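Local structure of two-domain protein containing predicted PHP-like metal-dependent phosphoesterase (Bacteroides vulgatus ATCC 8482, 3E38) at residues I179-G191 and R233-R246. The protein binds three zinc ions in a PHP-like domain joined to an Ig-like domain, and is probably a metal-dependent phosphoesterase. Residues are numbered along the deposited sequence; the frame is centred on the assembly and turned at random.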
ATOM      1  N   ILE B 179     -29.918   4.396 -14.814  1.00 32.91           N
ATOM      2  CA  ILE B 179     -30.612   3.872 -13.635  1.00 31.54           C
ATOM      3  C   ILE B 179     -32.103   4.111 -13.848  1.00 30.37           C
ATOM      4  O   ILE B 179     -32.915   3.203 -13.735  1.00 28.98           O
ATOM      5  CB  ILE B 179     -30.093   4.490 -12.284  1.00 30.52           C
ATOM      6  CG1 ILE B 179     -28.627   4.111 -12.052  1.00 29.72           C
ATOM      7  CG2 ILE B 179     -30.920   4.004 -11.108  1.00 32.58           C
ATOM      8  CD1 ILE B 179     -27.938   4.938 -11.005  1.00 26.75           C
ATOM      9  N   GLN B 180     -32.432   5.327 -14.226  1.00 29.04           N
ATOM     10  CA  GLN B 180     -33.832   5.718 -14.378  1.00 32.01           C
ATOM     11  C   GLN B 180     -34.468   4.952 -15.521  1.00 31.49           C
ATOM     12  O   GLN B 180     -35.670   4.672 -15.527  1.00 36.00           O
ATOM     13  CB  GLN B 180     -33.948   7.233 -14.598  1.00 32.19           C
ATOM     14  CG  GLN B 180     -35.355   7.757 -14.518  1.00 33.88           C
ATOM     15  CD  GLN B 180     -35.997   7.419 -13.188  1.00 40.99           C
ATOM     16  OE1 GLN B 180     -35.411   7.632 -12.127  1.00 43.94           O
ATOM     17  NE2 GLN B 180     -37.214   6.887 -13.239  1.00 27.32           N
ATOM     18  N   TRP B 181     -33.649   4.624 -16.498  1.00 30.95           N
ATOM     19  CA  TRP B 181     -34.119   3.884 -17.687  1.00 30.09           C
ATOM     20  C   TRP B 181     -34.500   2.487 -17.285  1.00 28.90           C
ATOM     21  O   TRP B 181     -35.563   1.993 -17.628  1.00 28.59           O
ATOM     22  CB  TRP B 181     -33.074   3.835 -18.798  1.00 30.29           C
ATOM     23  CG  TRP B 181     -32.952   5.147 -19.466  1.00 34.27           C
ATOM     24  CD1 TRP B 181     -33.936   6.080 -19.572  1.00 34.02           C
ATOM     25  CD2 TRP B 181     -31.844   5.653 -20.227  1.00 23.08           C
ATOM     26  NE1 TRP B 181     -33.490   7.171 -20.278  1.00 27.35           N
ATOM     27  CE2 TRP B 181     -32.220   6.921 -20.715  1.00 32.61           C
ATOM     28  CE3 TRP B 181     -30.610   5.159 -20.566  1.00 32.61           C
ATOM     29  CZ2 TRP B 181     -31.377   7.701 -21.476  1.00 30.83           C
ATOM     30  CZ3 TRP B 181     -29.779   5.931 -21.336  1.00 32.11           C
ATOM     31  CH2 TRP B 181     -30.151   7.180 -21.775  1.00 25.85           C
ATOM     32  N   CYS B 182     -33.618   1.867 -16.534  1.00 28.14           N
ATOM     33  CA  CYS B 182     -33.865   0.509 -16.060  1.00 31.05           C
ATOM     34  C   CYS B 182     -35.074   0.469 -15.135  1.00 30.75           C
ATOM     35  O   CYS B 182     -35.875  -0.483 -15.179  1.00 30.89           O
ATOM     36  CB  CYS B 182     -32.661  -0.062 -15.343  1.00 29.86           C
ATOM     37  SG  CYS B 182     -31.224  -0.277 -16.396  1.00 33.66           S
ATOM     38  N   LEU B 183     -35.250   1.542 -14.372  1.00 31.33           N
ATOM     39  CA  LEU B 183     -36.373   1.624 -13.432  1.00 33.89           C
ATOM     40  C   LEU B 183     -37.673   1.758 -14.230  1.00 33.85           C
ATOM     41  O   LEU B 183     -38.627   1.022 -13.995  1.00 34.16           O
ATOM     42  CB  LEU B 183     -36.253   2.762 -12.393  1.00 33.02           C
ATOM     43  CG  LEU B 183     -35.093   2.722 -11.395  1.00 36.18           C
ATOM     44  CD1 LEU B 183     -35.184   3.950 -10.483  1.00 28.90           C
ATOM     45  CD2 LEU B 183     -35.014   1.414 -10.567  1.00 29.78           C
ATOM     46  N   ASP B 184     -37.670   2.619 -15.233  1.00 35.10           N
ATOM     47  CA  ASP B 184     -38.897   2.864 -16.024  1.00 35.36           C
ATOM     48  C   ASP B 184     -39.225   1.731 -16.979  1.00 36.79           C
ATOM     49  O   ASP B 184     -40.383   1.413 -17.206  1.00 37.24           O
ATOM     50  CB  ASP B 184     -38.776   4.138 -16.850  1.00 36.00           C
ATOM     51  CG  ASP B 184     -38.619   5.381 -15.987  1.00 40.65           C
ATOM     52  OD1 ASP B 184     -39.062   5.353 -14.816  1.00 39.28           O
ATOM     53  OD2 ASP B 184     -38.047   6.377 -16.486  1.00 42.97           O
ATOM     54  N   LYS B 185     -38.192   1.083 -17.492  1.00 37.78           N
ATOM     55  CA  LYS B 185     -38.365   0.061 -18.535  1.00 35.92           C
ATOM     56  C   LYS B 185     -38.225  -1.373 -18.018  1.00 37.12           C
ATOM     57  O   LYS B 185     -38.248  -2.340 -18.770  1.00 40.02           O
ATOM     58  CB  LYS B 185     -37.389   0.393 -19.677  1.00 37.50           C
ATOM     59  CG  LYS B 185     -37.978   1.504 -20.552  1.00 34.33           C
ATOM     60  CD  LYS B 185     -36.993   2.438 -21.285  1.00 42.87           C
ATOM     61  CE  LYS B 185     -37.841   3.500 -22.102  1.00 49.29           C
ATOM     62  NZ  LYS B 185     -37.197   4.844 -22.402  1.00 52.60           N
ATOM     63  N   ASN B 186     -38.050  -1.482 -16.712  1.00 37.77           N
ATOM     64  CA  ASN B 186     -37.931  -2.777 -16.025  1.00 37.04           C
ATOM     65  C   ASN B 186     -36.767  -3.646 -16.495  1.00 36.53           C
ATOM     66  O   ASN B 186     -36.930  -4.835 -16.779  1.00 34.13           O
ATOM     67  CB  ASN B 186     -39.230  -3.573 -16.194  1.00 38.16           C
ATOM     68  CG  ASN B 186     -39.342  -4.708 -15.193  1.00 39.20           C
ATOM     69  OD1 ASN B 186     -38.697  -4.689 -14.145  1.00 49.60           O
ATOM     70  ND2 ASN B 186     -40.158  -5.693 -15.503  1.00 35.37           N
ATOM     71  N   LEU B 187     -35.588  -3.045 -16.569  1.00 35.07           N
ATOM     72  CA  LEU B 187     -34.418  -3.743 -17.056  1.00 33.78           C
ATOM     73  C   LEU B 187     -33.445  -4.046 -15.941  1.00 34.37           C
ATOM     74  O   LEU B 187     -33.506  -3.499 -14.829  1.00 37.47           O
ATOM     75  CB  LEU B 187     -33.708  -2.918 -18.134  1.00 32.05           C
ATOM     76  CG  LEU B 187     -34.571  -2.475 -19.321  1.00 31.11           C
ATOM     77  CD1 LEU B 187     -34.022  -1.270 -20.017  1.00 17.99           C
ATOM     78  CD2 LEU B 187     -34.720  -3.607 -20.310  1.00 32.51           C
ATOM     79  N   THR B 188     -32.522  -4.919 -16.298  1.00 30.88           N
ATOM     80  CA  THR B 188     -31.448  -5.370 -15.391  1.00 29.82           C
ATOM     81  C   THR B 188     -30.305  -4.380 -15.375  1.00 28.94           C
ATOM     82  O   THR B 188     -29.762  -4.082 -16.415  1.00 31.12           O
ATOM     83  CB  THR B 188     -30.958  -6.735 -15.801  1.00 28.09           C
ATOM     84  OG1 THR B 188     -32.086  -7.614 -15.742  1.00 26.80           O
ATOM     85  CG2 THR B 188     -29.824  -7.251 -14.886  1.00 28.72           C
HETATM   86  N   MSE B 189     -29.989  -3.846 -14.186  1.00 27.82           N
HETATM   87  CA  MSE B 189     -28.858  -2.914 -14.022  1.00 27.22           C
HETATM   88  C   MSE B 189     -27.592  -3.729 -13.962  1.00 29.48           C
HETATM   89  O   MSE B 189     -27.489  -4.676 -13.193  1.00 27.36           O
HETATM   90  CB  MSE B 189     -28.988  -2.071 -12.763  1.00 24.45           C
HETATM   91  CG  MSE B 189     -30.263  -1.252 -12.736  1.00 32.00           C
HETATM   92 SE   MSE B 189     -30.252  -0.153 -11.198  0.75 34.59          SE
HETATM   93  CE  MSE B 189     -32.221   0.236 -11.165  1.00 19.38           C
ATOM     94  N   ILE B 190     -26.678  -3.343 -14.838  1.00 30.91           N
ATOM     95  CA  ILE B 190     -25.395  -4.006 -15.037  1.00 28.74           C
ATOM     96  C   ILE B 190     -24.181  -3.145 -14.732  1.00 26.82           C
ATOM     97  O   ILE B 190     -24.145  -1.961 -14.983  1.00 23.13           O
ATOM     98  CB  ILE B 190     -25.222  -4.503 -16.499  1.00 28.47           C
ATOM     99  CG1 ILE B 190     -26.258  -5.546 -16.876  1.00 29.53           C
ATOM    100  CG2 ILE B 190     -23.819  -5.179 -16.680  1.00 24.66           C
ATOM    101  CD1 ILE B 190     -26.064  -6.891 -16.186  1.00 29.18           C
ATOM    102  N   GLY B 191     -23.142  -3.795 -14.245  1.00 26.98           N
ATOM    103  CA  GLY B 191     -21.895  -3.091 -14.036  1.00 26.44           C
ATOM    104  C   GLY B 191     -20.703  -3.940 -14.419  1.00 29.67           C
ATOM    105  O   GLY B 191     -20.552  -5.073 -13.960  1.00 30.35           O
ATOM    106  N   ARG B 233     -33.777  -9.535 -13.119  1.00 30.87           N
ATOM    107  CA  ARG B 233     -33.122  -8.293 -12.660  1.00 31.56           C
ATOM    108  C   ARG B 233     -32.571  -8.299 -11.233  1.00 32.16           C
ATOM    109  O   ARG B 233     -32.509  -7.261 -10.558  1.00 37.36           O
ATOM    110  CB  ARG B 233     -34.110  -7.146 -12.788  1.00 31.18           C
ATOM    111  CG  ARG B 233     -34.879  -7.153 -14.106  1.00 36.37           C
ATOM    112  CD  ARG B 233     -36.179  -6.380 -13.931  1.00 41.19           C
ATOM    113  NE  ARG B 233     -36.996  -6.984 -12.872  1.00 47.15           N
ATOM    114  CZ  ARG B 233     -37.883  -7.970 -13.048  1.00 43.89           C
ATOM    115  NH1 ARG B 233     -38.104  -8.493 -14.251  1.00 41.93           N
ATOM    116  NH2 ARG B 233     -38.562  -8.440 -12.006  1.00 34.55           N
ATOM    117  N   ARG B 234     -32.164  -9.480 -10.812  1.00 32.25           N
ATOM    118  CA  ARG B 234     -31.655  -9.734  -9.460  1.00 30.53           C
ATOM    119  C   ARG B 234     -30.154  -9.523  -9.430  1.00 30.28           C
ATOM    120  O   ARG B 234     -29.325 -10.430  -9.265  1.00 31.20           O
ATOM    121  CB  ARG B 234     -32.075 -11.123  -8.986  1.00 30.48           C
ATOM    122  CG  ARG B 234     -32.471 -11.119  -7.533  1.00 35.14           C
ATOM    123  CD  ARG B 234     -32.910 -12.472  -7.029  1.00 37.73           C
ATOM    124  NE  ARG B 234     -34.037 -13.035  -7.772  1.00 36.75           N
ATOM    125  CZ  ARG B 234     -33.956 -14.071  -8.598  1.00 35.27           C
ATOM    126  NH1 ARG B 234     -32.796 -14.682  -8.819  1.00 26.61           N
ATOM    127  NH2 ARG B 234     -35.050 -14.508  -9.198  1.00 30.23           N
ATOM    128  N   THR B 235     -29.864  -8.242  -9.616  1.00 32.53           N
ATOM    129  CA  THR B 235     -28.509  -7.660  -9.676  1.00 27.96           C
ATOM    130  C   THR B 235     -28.409  -6.326  -8.961  1.00 30.22           C
ATOM    131  O   THR B 235     -29.408  -5.661  -8.624  1.00 30.63           O
ATOM    132  CB  THR B 235     -28.100  -7.329 -11.149  1.00 26.96           C
ATOM    133  OG1 THR B 235     -28.981  -6.306 -11.678  1.00 29.01           O
ATOM    134  CG2 THR B 235     -28.184  -8.581 -12.084  1.00 22.54           C
ATOM    135  N   ALA B 236     -27.160  -5.948  -8.772  1.00 28.89           N
ATOM    136  CA  ALA B 236     -26.746  -4.619  -8.279  1.00 28.87           C
ATOM    137  C   ALA B 236     -25.366  -4.368  -8.818  1.00 31.80           C
ATOM    138  O   ALA B 236     -24.514  -5.271  -8.815  1.00 30.90           O
ATOM    139  CB  ALA B 236     -26.745  -4.527  -6.747  1.00 27.75           C
ATOM    140  N   ALA B 237     -25.161  -3.166  -9.332  1.00 32.75           N
ATOM    141  CA  ALA B 237     -23.841  -2.744  -9.817  1.00 33.57           C
ATOM    142  C   ALA B 237     -22.970  -2.146  -8.674  1.00 33.04           C
ATOM    143  O   ALA B 237     -23.375  -1.303  -7.901  1.00 34.10           O
ATOM    144  CB  ALA B 237     -23.974  -1.770 -10.996  1.00 29.23           C
ATOM    145  N   TYR B 238     -21.756  -2.642  -8.615  1.00 31.39           N
ATOM    146  CA  TYR B 238     -20.752  -2.253  -7.650  1.00 28.84           C
ATOM    147  C   TYR B 238     -19.658  -1.505  -8.356  1.00 26.40           C
ATOM    148  O   TYR B 238     -18.882  -2.055  -9.113  1.00 27.73           O
ATOM    149  CB  TYR B 238     -20.194  -3.488  -6.994  1.00 25.48           C
ATOM    150  CG  TYR B 238     -19.200  -3.225  -5.884  1.00 28.15           C
ATOM    151  CD1 TYR B 238     -19.333  -2.143  -5.021  1.00 24.26           C
ATOM    152  CD2 TYR B 238     -18.159  -4.116  -5.649  1.00 26.18           C
ATOM    153  CE1 TYR B 238     -18.438  -1.938  -4.020  1.00 27.16           C
ATOM    154  CE2 TYR B 238     -17.287  -3.913  -4.645  1.00 21.98           C
ATOM    155  CZ  TYR B 238     -17.412  -2.838  -3.826  1.00 26.08           C
ATOM    156  OH  TYR B 238     -16.492  -2.663  -2.777  1.00 29.61           O
ATOM    157  N   PHE B 239     -19.625  -0.233  -8.036  1.00 28.29           N
ATOM    158  CA  PHE B 239     -18.814   0.769  -8.693  1.00 28.09           C
ATOM    159  C   PHE B 239     -18.138   1.657  -7.693  1.00 30.24           C
ATOM    160  O   PHE B 239     -18.796   2.432  -6.998  1.00 29.19           O
ATOM    161  CB  PHE B 239     -19.764   1.627  -9.544  1.00 28.72           C
ATOM    162  CG  PHE B 239     -19.110   2.827 -10.151  1.00 29.30           C
ATOM    163  CD1 PHE B 239     -18.328   2.705 -11.290  1.00 36.80           C
ATOM    164  CD2 PHE B 239     -19.237   4.066  -9.566  1.00 34.02           C
ATOM    165  CE1 PHE B 239     -17.716   3.783 -11.818  1.00 36.99           C
ATOM    166  CE2 PHE B 239     -18.637   5.158 -10.123  1.00 40.16           C
ATOM    167  CZ  PHE B 239     -17.879   5.009 -11.251  1.00 36.42           C
ATOM    168  N   HIS B 240     -16.814   1.549  -7.601  1.00 31.47           N
ATOM    169  CA  HIS B 240     -16.114   2.378  -6.659  1.00 30.26           C
ATOM    170  C   HIS B 240     -16.757   2.070  -5.319  1.00 29.86           C
ATOM    171  O   HIS B 240     -16.833   0.909  -4.939  1.00 32.36           O
ATOM    172  CB  HIS B 240     -16.257   3.846  -7.086  1.00 31.87           C
ATOM    173  CG  HIS B 240     -15.447   4.183  -8.320  1.00 33.66           C
ATOM    174  ND1 HIS B 240     -15.204   5.470  -8.741  1.00 38.53           N
ATOM    175  CD2 HIS B 240     -14.752   3.383  -9.170  1.00 38.11           C
ATOM    176  CE1 HIS B 240     -14.463   5.446  -9.837  1.00 38.85           C
ATOM    177  NE2 HIS B 240     -14.172   4.189 -10.121  1.00 19.84           N
ATOM    178  N   GLU B 241     -17.258   3.095  -4.642  1.00 31.51           N
ATOM    179  CA  GLU B 241     -17.878   2.956  -3.301  1.00 30.01           C
ATOM    180  C   GLU B 241     -19.375   2.847  -3.395  1.00 31.68           C
ATOM    181  O   GLU B 241     -20.081   2.695  -2.371  1.00 31.85           O
ATOM    182  CB  GLU B 241     -17.488   4.120  -2.349  1.00 29.56           C
ATOM    183  CG  GLU B 241     -16.005   4.086  -1.972  1.00 44.36           C
ATOM    184  CD  GLU B 241     -15.578   5.100  -0.890  1.00 56.79           C
ATOM    185  OE1 GLU B 241     -16.358   6.031  -0.535  1.00 65.88           O
ATOM    186  OE2 GLU B 241     -14.430   4.953  -0.398  1.00 62.59           O
ATOM    187  N   LEU B 242     -19.869   2.947  -4.628  1.00 28.59           N
ATOM    188  CA  LEU B 242     -21.317   2.876  -4.839  1.00 30.29           C
ATOM    189  C   LEU B 242     -21.823   1.439  -5.121  1.00 33.12           C
ATOM    190  O   LEU B 242     -21.107   0.576  -5.672  1.00 33.30           O
ATOM    191  CB  LEU B 242     -21.748   3.812  -5.972  1.00 25.86           C
ATOM    192  CG  LEU B 242     -21.318   5.271  -5.965  1.00 28.56           C
ATOM    193  CD1 LEU B 242     -21.912   5.923  -7.208  1.00 30.83           C
ATOM    194  CD2 LEU B 242     -21.775   5.976  -4.665  1.00 24.33           C
ATOM    195  N   LEU B 243     -23.040   1.182  -4.660  1.00 31.10           N
ATOM    196  CA  LEU B 243     -23.723  -0.057  -4.968  1.00 31.83           C
ATOM    197  C   LEU B 243     -25.049   0.425  -5.486  1.00 33.92           C
ATOM    198  O   LEU B 243     -25.761   1.172  -4.832  1.00 33.44           O
ATOM    199  CB  LEU B 243     -23.856  -0.995  -3.769  1.00 34.34           C
ATOM    200  CG  LEU B 243     -24.397  -2.390  -4.102  1.00 31.49           C
ATOM    201  CD1 LEU B 243     -23.323  -3.208  -4.844  1.00 43.24           C
ATOM    202  CD2 LEU B 243     -24.822  -3.111  -2.853  1.00 33.90           C
ATOM    203  N   ILE B 244     -25.332   0.046  -6.720  1.00 35.12           N
ATOM    204  CA  ILE B 244     -26.500   0.526  -7.429  1.00 34.30           C
ATOM    205  C   ILE B 244     -27.508  -0.570  -7.726  1.00 36.51           C
ATOM    206  O   ILE B 244     -27.180  -1.605  -8.292  1.00 38.26           O
ATOM    207  CB  ILE B 244     -26.034   1.164  -8.745  1.00 35.00           C
ATOM    208  CG1 ILE B 244     -24.906   2.168  -8.437  1.00 35.68           C
ATOM    209  CG2 ILE B 244     -27.233   1.797  -9.501  1.00 22.64           C
ATOM    210  CD1 ILE B 244     -23.818   2.277  -9.477  1.00 25.83           C
ATOM    211  N   GLY B 245     -28.746  -0.322  -7.334  1.00 34.39           N
ATOM    212  CA  GLY B 245     -29.810  -1.290  -7.568  1.00 36.52           C
ATOM    213  C   GLY B 245     -31.190  -0.918  -7.052  1.00 35.20           C
ATOM    214  O   GLY B 245     -31.402   0.138  -6.488  1.00 34.62           O
ATOM    215  N   ARG B 246     -32.145  -1.807  -7.264  1.00 37.20           N
ATOM    216  CA  ARG B 246     -33.496  -1.566  -6.772  1.00 37.30           C
ATOM    217  C   ARG B 246     -33.539  -1.708  -5.258  1.00 37.25           C
ATOM    218  O   ARG B 246     -32.919  -2.571  -4.628  1.00 37.37           O
ATOM    219  CB  ARG B 246     -34.536  -2.452  -7.455  1.00 39.37           C
ATOM    220  CG  ARG B 246     -34.790  -2.050  -8.888  1.00 35.83           C
ATOM    221  CD  ARG B 246     -35.982  -2.771  -9.520  1.00 29.77           C
ATOM    222  NE  ARG B 246     -36.046  -2.465 -10.952  1.00 23.36           N
ATOM    223  CZ  ARG B 246     -35.138  -2.874 -11.838  1.00 37.11           C
ATOM    224  NH1 ARG B 246     -34.068  -3.569 -11.443  1.00 32.89           N
ATOM    225  NH2 ARG B 246     -35.253  -2.535 -13.100  1.00 34.90           N
TER
HETATM  226  O   HOH W   1     -36.621  -7.750 -16.697  1.00 47.85           O
HETATM  227  O   HOH W   2     -31.438  -4.791 -11.824  1.00 29.47           O
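Arg246 reaches from the N-cap of helix 247-257 to the turn between helix 176-185 and strand 188-192. In the PHP-like α/β fold, probably a distorted barrel as in PHP domains, strands 188-192 and 235-239 are neighbours, joined here by side chain and water. Arg246 NH2 donates a nearly straight bond to Leu187 O (2.6 Å, 174°), which lies in the guanidinium plane. Arg246 NH2 also bonds weakly to Cys182 O (3.0 Å). The chain is extended from CG to NE, which carries the guanidinium to these carbonyls. Met189 CE sits over the centre of one guanidinium face and Arg233 CD over the opposite face, toward the rim. This packing and the in-plane bond probably hold the group in one orientation.

Met189 is selenomethionine. Its SE packs on Gly245 CA and Ile244 CG2, and Ile179 CD1 meets Ile244 CG2 at 3.6 Å. Asn186 leaves the helix with positive phi. Its CG is anti to the backbone N (chi1 -163°), with OD1 over a face of the Arg233 guanidinium. A water joins Asn186 O to Arg233 NH1. A second links Met189 N, Arg233 O, Thr235 OG1 and, weakly, Arg246 NH1.

Farther out, strand 188-192 pairs with strand 165-170, and strand 235-239 with strand 213-218. Thr188 OG1 bonds to Leu230 O.

One direct bond links strands 188-192 and 235-239: Thr235 OG1 donates to a lone pair of Met189 O, in the carbonyl plane, at 2.7 Å.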